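Major capsid protein (Faustovirus, PDB 5J7O) probably forms the protein shell of a large double-stranded DNA virus, with trimeric double jelly-roll capsomers. Local coordinates at residues N82-P94 with T386-N398. Sequence-based numbering, arbitrary orientation.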
loop_
_atom_site.group_PDB
_atom_site.type_symbol
_atom_site.label_atom_id
_atom_site.label_comp_id
_atom_site.label_asym_id
_atom_site.label_seq_id
_atom_site.Cartn_x
_atom_site.Cartn_y
_atom_site.Cartn_z
ATOM N N ASN B 82 2.178 -40.624 -9.331
ATOM C CA ASN B 82 2.380 -39.379 -10.063
ATOM C C ASN B 82 1.147 -38.489 -9.945
ATOM O O ASN B 82 0.034 -38.936 -10.249
ATOM C CB ASN B 82 2.692 -39.664 -11.531
ATOM C CG ASN B 82 2.928 -38.399 -12.336
ATOM O OD1 ASN B 82 3.877 -37.657 -12.084
ATOM N ND2 ASN B 82 2.070 -38.154 -13.320
ATOM N N PRO B 83 1.299 -37.241 -9.517
ATOM C CA PRO B 83 0.139 -36.363 -9.352
ATOM C C PRO B 83 -0.342 -35.788 -10.674
ATOM O O PRO B 83 0.435 -35.552 -11.601
ATOM C CB PRO B 83 0.674 -35.255 -8.440
ATOM C CG PRO B 83 2.124 -35.178 -8.797
ATOM C CD PRO B 83 2.552 -36.589 -9.099
ATOM N N THR B 84 -1.653 -35.568 -10.748
ATOM C CA THR B 84 -2.282 -34.966 -11.915
ATOM C C THR B 84 -3.366 -34.000 -11.461
ATOM O O THR B 84 -3.792 -34.012 -10.302
ATOM C CB THR B 84 -2.907 -36.016 -12.851
ATOM O OG1 THR B 84 -3.936 -36.731 -12.155
ATOM C CG2 THR B 84 -1.861 -37.001 -13.356
ATOM N N TYR B 85 -3.807 -33.156 -12.393
ATOM C CA TYR B 85 -5.015 -32.374 -12.179
ATOM C C TYR B 85 -6.208 -33.304 -11.973
ATOM O O TYR B 85 -6.220 -34.451 -12.429
ATOM C CB TYR B 85 -5.299 -31.460 -13.374
ATOM C CG TYR B 85 -4.429 -30.226 -13.498
ATOM C CD1 TYR B 85 -4.695 -29.084 -12.750
ATOM C CD2 TYR B 85 -3.372 -30.186 -14.400
ATOM C CE1 TYR B 85 -3.916 -27.948 -12.879
ATOM C CE2 TYR B 85 -2.587 -29.055 -14.533
ATOM C CZ TYR B 85 -2.863 -27.939 -13.771
ATOM O OH TYR B 85 -2.084 -26.813 -13.902
ATOM N N ASN B 86 -7.227 -32.788 -11.282
ATOM C CA ASN B 86 -8.512 -33.475 -11.139
ATOM C C ASN B 86 -8.337 -34.859 -10.512
ATOM O O ASN B 86 -8.800 -35.872 -11.040
ATOM C CB ASN B 86 -9.224 -33.568 -12.493
ATOM C CG ASN B 86 -10.672 -34.001 -12.368
ATOM O OD1 ASN B 86 -11.368 -33.623 -11.426
ATOM N ND2 ASN B 86 -11.132 -34.805 -13.320
ATOM N N SER B 87 -7.657 -34.898 -9.369
ATOM C CA SER B 87 -7.378 -36.164 -8.706
ATOM C C SER B 87 -7.230 -35.930 -7.210
ATOM O O SER B 87 -7.188 -34.794 -6.734
ATOM C CB SER B 87 -6.119 -36.827 -9.274
ATOM O OG SER B 87 -4.963 -36.060 -8.979
ATOM N N THR B 88 -7.151 -37.034 -6.473
ATOM C CA THR B 88 -6.943 -37.010 -5.032
ATOM C C THR B 88 -5.504 -37.397 -4.722
ATOM O O THR B 88 -5.023 -38.442 -5.175
ATOM C CB THR B 88 -7.912 -37.956 -4.321
ATOM O OG1 THR B 88 -9.248 -37.452 -4.437
ATOM C CG2 THR B 88 -7.552 -38.084 -2.849
ATOM N N ILE B 89 -4.822 -36.551 -3.956
ATOM C CA ILE B 89 -3.439 -36.768 -3.547
ATOM C C ILE B 89 -3.425 -36.944 -2.035
ATOM O O ILE B 89 -4.038 -36.154 -1.308
ATOM C CB ILE B 89 -2.541 -35.596 -3.979
ATOM C CG1 ILE B 89 -2.571 -35.435 -5.500
ATOM C CG2 ILE B 89 -1.122 -35.792 -3.486
ATOM C CD1 ILE B 89 -1.801 -34.235 -5.997
ATOM N N GLN B 90 -2.736 -37.980 -1.560
ATOM C CA GLN B 90 -2.714 -38.293 -0.137
ATOM C C GLN B 90 -1.283 -38.460 0.346
ATOM O O GLN B 90 -0.509 -39.224 -0.240
ATOM C CB GLN B 90 -3.512 -39.562 0.171
ATOM C CG GLN B 90 -3.679 -39.811 1.660
ATOM C CD GLN B 90 -4.229 -41.186 1.967
ATOM O OE1 GLN B 90 -3.601 -42.200 1.664
ATOM N NE2 GLN B 90 -5.409 -41.229 2.577
ATOM N N PHE B 91 -0.944 -37.755 1.422
ATOM C CA PHE B 91 0.339 -37.891 2.094
ATOM C C PHE B 91 0.142 -38.595 3.429
ATOM O O PHE B 91 -0.842 -38.348 4.133
ATOM C CB PHE B 91 0.991 -36.528 2.352
ATOM C CG PHE B 91 1.184 -35.694 1.122
ATOM C CD1 PHE B 91 0.174 -34.863 0.668
ATOM C CD2 PHE B 91 2.386 -35.717 0.434
ATOM C CE1 PHE B 91 0.351 -34.084 -0.458
ATOM C CE2 PHE B 91 2.570 -34.940 -0.693
ATOM C CZ PHE B 91 1.551 -34.122 -1.139
ATOM N N SER B 92 1.079 -39.469 3.774
ATOM C CA SER B 92 1.200 -39.911 5.153
ATOM C C SER B 92 2.023 -38.896 5.933
ATOM O O SER B 92 2.926 -38.252 5.392
ATOM C CB SER B 92 1.854 -41.291 5.235
ATOM O OG SER B 92 0.988 -42.302 4.751
ATOM N N ILE B 93 1.689 -38.737 7.207
ATOM C CA ILE B 93 2.479 -37.883 8.090
ATOM C C ILE B 93 3.540 -38.767 8.735
ATOM O O ILE B 93 3.229 -39.539 9.653
ATOM C CB ILE B 93 1.600 -37.183 9.138
ATOM C CG1 ILE B 93 0.488 -36.394 8.444
ATOM C CG2 ILE B 93 2.443 -36.257 10.001
ATOM C CD1 ILE B 93 -0.481 -35.730 9.396
ATOM N N PRO B 94 4.793 -38.697 8.282
ATOM C CA PRO B 94 5.804 -39.643 8.762
ATOM C C PRO B 94 6.082 -39.468 10.245
ATOM O O PRO B 94 5.826 -38.420 10.841
ATOM C CB PRO B 94 7.044 -39.299 7.925
ATOM C CG PRO B 94 6.532 -38.494 6.770
ATOM C CD PRO B 94 5.344 -37.755 7.296
ATOM N N THR B 386 -2.115 -31.673 -21.523
ATOM C CA THR B 386 -1.104 -32.595 -21.028
ATOM C C THR B 386 -0.114 -31.926 -20.085
ATOM O O THR B 386 0.923 -32.520 -19.771
ATOM C CB THR B 386 -0.350 -33.244 -22.193
ATOM O OG1 THR B 386 0.263 -32.228 -22.997
ATOM C CG2 THR B 386 -1.297 -34.068 -23.053
ATOM N N GLN B 387 -0.403 -30.705 -19.635
ATOM C CA GLN B 387 0.481 -30.022 -18.699
ATOM C C GLN B 387 0.589 -30.825 -17.411
ATOM O O GLN B 387 -0.418 -31.102 -16.752
ATOM C CB GLN B 387 -0.033 -28.615 -18.406
ATOM C CG GLN B 387 0.910 -27.799 -17.537
ATOM C CD GLN B 387 0.198 -26.715 -16.757
ATOM O OE1 GLN B 387 -1.023 -26.745 -16.604
ATOM N NE2 GLN B 387 0.960 -25.751 -16.253
ATOM N N ALA B 388 1.812 -31.194 -17.052
ATOM C CA ALA B 388 2.045 -32.108 -15.947
ATOM C C ALA B 388 2.217 -31.362 -14.631
ATOM O O ALA B 388 2.721 -30.235 -14.589
ATOM C CB ALA B 388 3.281 -32.968 -16.215
ATOM N N VAL B 389 1.775 -32.003 -13.551
ATOM C CA VAL B 389 2.153 -31.606 -12.198
ATOM C C VAL B 389 3.505 -32.260 -11.930
ATOM O O VAL B 389 3.585 -33.454 -11.640
ATOM C CB VAL B 389 1.105 -32.016 -11.160
ATOM C CG1 VAL B 389 1.607 -31.720 -9.754
ATOM C CG2 VAL B 389 -0.211 -31.297 -11.421
ATOM N N GLN B 390 4.578 -31.478 -12.046
ATOM C CA GLN B 390 5.921 -32.044 -12.038
ATOM C C GLN B 390 6.376 -32.486 -10.654
ATOM O O GLN B 390 7.240 -33.364 -10.558
ATOM C CB GLN B 390 6.912 -31.033 -12.618
ATOM C CG GLN B 390 6.596 -30.642 -14.053
ATOM C CD GLN B 390 7.635 -29.722 -14.654
ATOM O OE1 GLN B 390 7.879 -28.626 -14.149
ATOM N NE2 GLN B 390 8.258 -30.165 -15.741
ATOM N N ASN B 391 5.818 -31.914 -9.590
ATOM C CA ASN B 391 6.213 -32.296 -8.242
ATOM C C ASN B 391 5.176 -31.793 -7.252
ATOM O O ASN B 391 4.656 -30.684 -7.399
ATOM C CB ASN B 391 7.598 -31.739 -7.885
ATOM C CG ASN B 391 8.029 -32.104 -6.479
ATOM O OD1 ASN B 391 8.305 -33.267 -6.184
ATOM N ND2 ASN B 391 8.096 -31.109 -5.602
ATOM N N ILE B 392 4.876 -32.617 -6.250
ATOM C CA ILE B 392 4.076 -32.177 -5.114
ATOM C C ILE B 392 4.560 -32.902 -3.863
ATOM O O ILE B 392 4.638 -34.135 -3.825
ATOM C CB ILE B 392 2.566 -32.372 -5.364
ATOM C CG1 ILE B 392 1.752 -31.715 -4.248
ATOM C CG2 ILE B 392 2.198 -33.842 -5.510
ATOM C CD1 ILE B 392 0.280 -31.579 -4.562
ATOM N N GLU B 393 4.929 -32.132 -2.841
ATOM C CA GLU B 393 5.491 -32.673 -1.613
ATOM C C GLU B 393 4.929 -31.911 -0.425
ATOM O O GLU B 393 4.737 -30.694 -0.493
ATOM C CB GLU B 393 7.025 -32.588 -1.608
ATOM C CG GLU B 393 7.723 -33.646 -2.446
ATOM C CD GLU B 393 9.229 -33.455 -2.485
ATOM O OE1 GLU B 393 9.682 -32.373 -2.914
ATOM O OE2 GLU B 393 9.958 -34.384 -2.078
ATOM N N LEU B 394 4.673 -32.631 0.664
ATOM C CA LEU B 394 4.168 -32.039 1.895
ATOM C C LEU B 394 5.332 -31.783 2.844
ATOM O O LEU B 394 6.075 -32.709 3.186
ATOM C CB LEU B 394 3.133 -32.946 2.559
ATOM C CG LEU B 394 2.705 -32.516 3.966
ATOM C CD1 LEU B 394 2.062 -31.136 3.943
ATOM C CD2 LEU B 394 1.770 -33.540 4.590
ATOM N N TYR B 395 5.484 -30.532 3.267
ATOM C CA TYR B 395 6.502 -30.141 4.232
ATOM C C TYR B 395 5.868 -30.066 5.615
ATOM O O TYR B 395 4.853 -29.387 5.800
ATOM C CB TYR B 395 7.124 -28.793 3.860
ATOM C CG TYR B 395 8.034 -28.827 2.650
ATOM C CD1 TYR B 395 7.573 -29.270 1.417
ATOM C CD2 TYR B 395 9.350 -28.396 2.739
ATOM C CE1 TYR B 395 8.401 -29.298 0.312
ATOM C CE2 TYR B 395 10.185 -28.417 1.639
ATOM C CZ TYR B 395 9.705 -28.869 0.428
ATOM O OH TYR B 395 10.532 -28.894 -0.672
ATOM N N ILE B 396 6.463 -30.763 6.579
ATOM C CA ILE B 396 5.927 -30.855 7.932
ATOM C C ILE B 396 7.003 -30.420 8.914
ATOM O O ILE B 396 8.115 -30.961 8.903
ATOM C CB ILE B 396 5.450 -32.282 8.263
ATOM C CG1 ILE B 396 4.507 -32.801 7.176
ATOM C CG2 ILE B 396 4.767 -32.311 9.623
ATOM C CD1 ILE B 396 4.219 -34.280 7.285
ATOM N N ASN B 397 6.674 -29.450 9.761
ATOM C CA ASN B 397 7.565 -29.054 10.841
ATOM C C ASN B 397 7.454 -30.061 11.978
ATOM O O ASN B 397 6.349 -30.395 12.415
ATOM C CB ASN B 397 7.221 -27.649 11.335
ATOM C CG ASN B 397 8.276 -27.083 12.265
ATOM O OD1 ASN B 397 9.369 -27.635 12.391
ATOM N ND2 ASN B 397 7.957 -25.972 12.917
ATOM N N ASN B 398 8.597 -30.550 12.450
ATOM C CA ASN B 398 8.649 -31.558 13.500
ATOM C C ASN B 398 9.349 -30.987 14.722
ATOM O O ASN B 398 10.482 -30.504 14.625
ATOM C CB ASN B 398 9.367 -32.819 13.015
ATOM C CG ASN B 398 8.502 -33.661 12.104
ATOM O OD1 ASN B 398 7.854 -34.610 12.549
ATOM N ND2 ASN B 398 8.475 -33.315 10.823
#
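The amide of Gln387 is gripped at both ends. Its OE1 accepts a bond of 2.9 Å from Tyr85 OH, which lies well above the plane of the amide carbonyl, while NE2 gives its hydrogens to the backbone O of Ala110 and to Tyr177 OH. Glutamine suits this buried place, since one side chain can accept and donate at once. It reaches the tyrosine because CG stands anti to the backbone N (chi1 -175°) and the chain runs on extended. Val389 CG2 lies loosely over one face of the Tyr85 ring and Gln387 O at its edge, in plane; tyrosine offers both a hydroxyl donor and a ring for an apolar branch. Pro83, compact and rigid, sets CG against two branched residues, 3.6 Å from Val389 CG1 and 3.5 Å from Ile392 CG2. Branching lets each serve two partners: the other arm of Ile392 meets Ile89 tip to tip, CD1 to CD1 at 3.7 Å. Next along the strand, Phe91 lays its flat ring against Leu394, whose CB sits 3.7 Å from the centroid, 16° off the normal, a CH-pi contact; Ile392 O lies at the ring edge. Farther along, Ile396 CD1 wedges against Ile93 CG2 and Pro94 CD, at 3.8 Å and 3.7 Å. No backbone hydrogen bonds join the two strands, whose axes pass 8.2 Å apart at -37°. Strand 88-92 pairs instead with strand 320-326, and strand 389-398 with strands 69-76 and 99-109. Their apolar faces thus close as two packed sheets, the beta-sandwich core characteristic of a viral jelly roll.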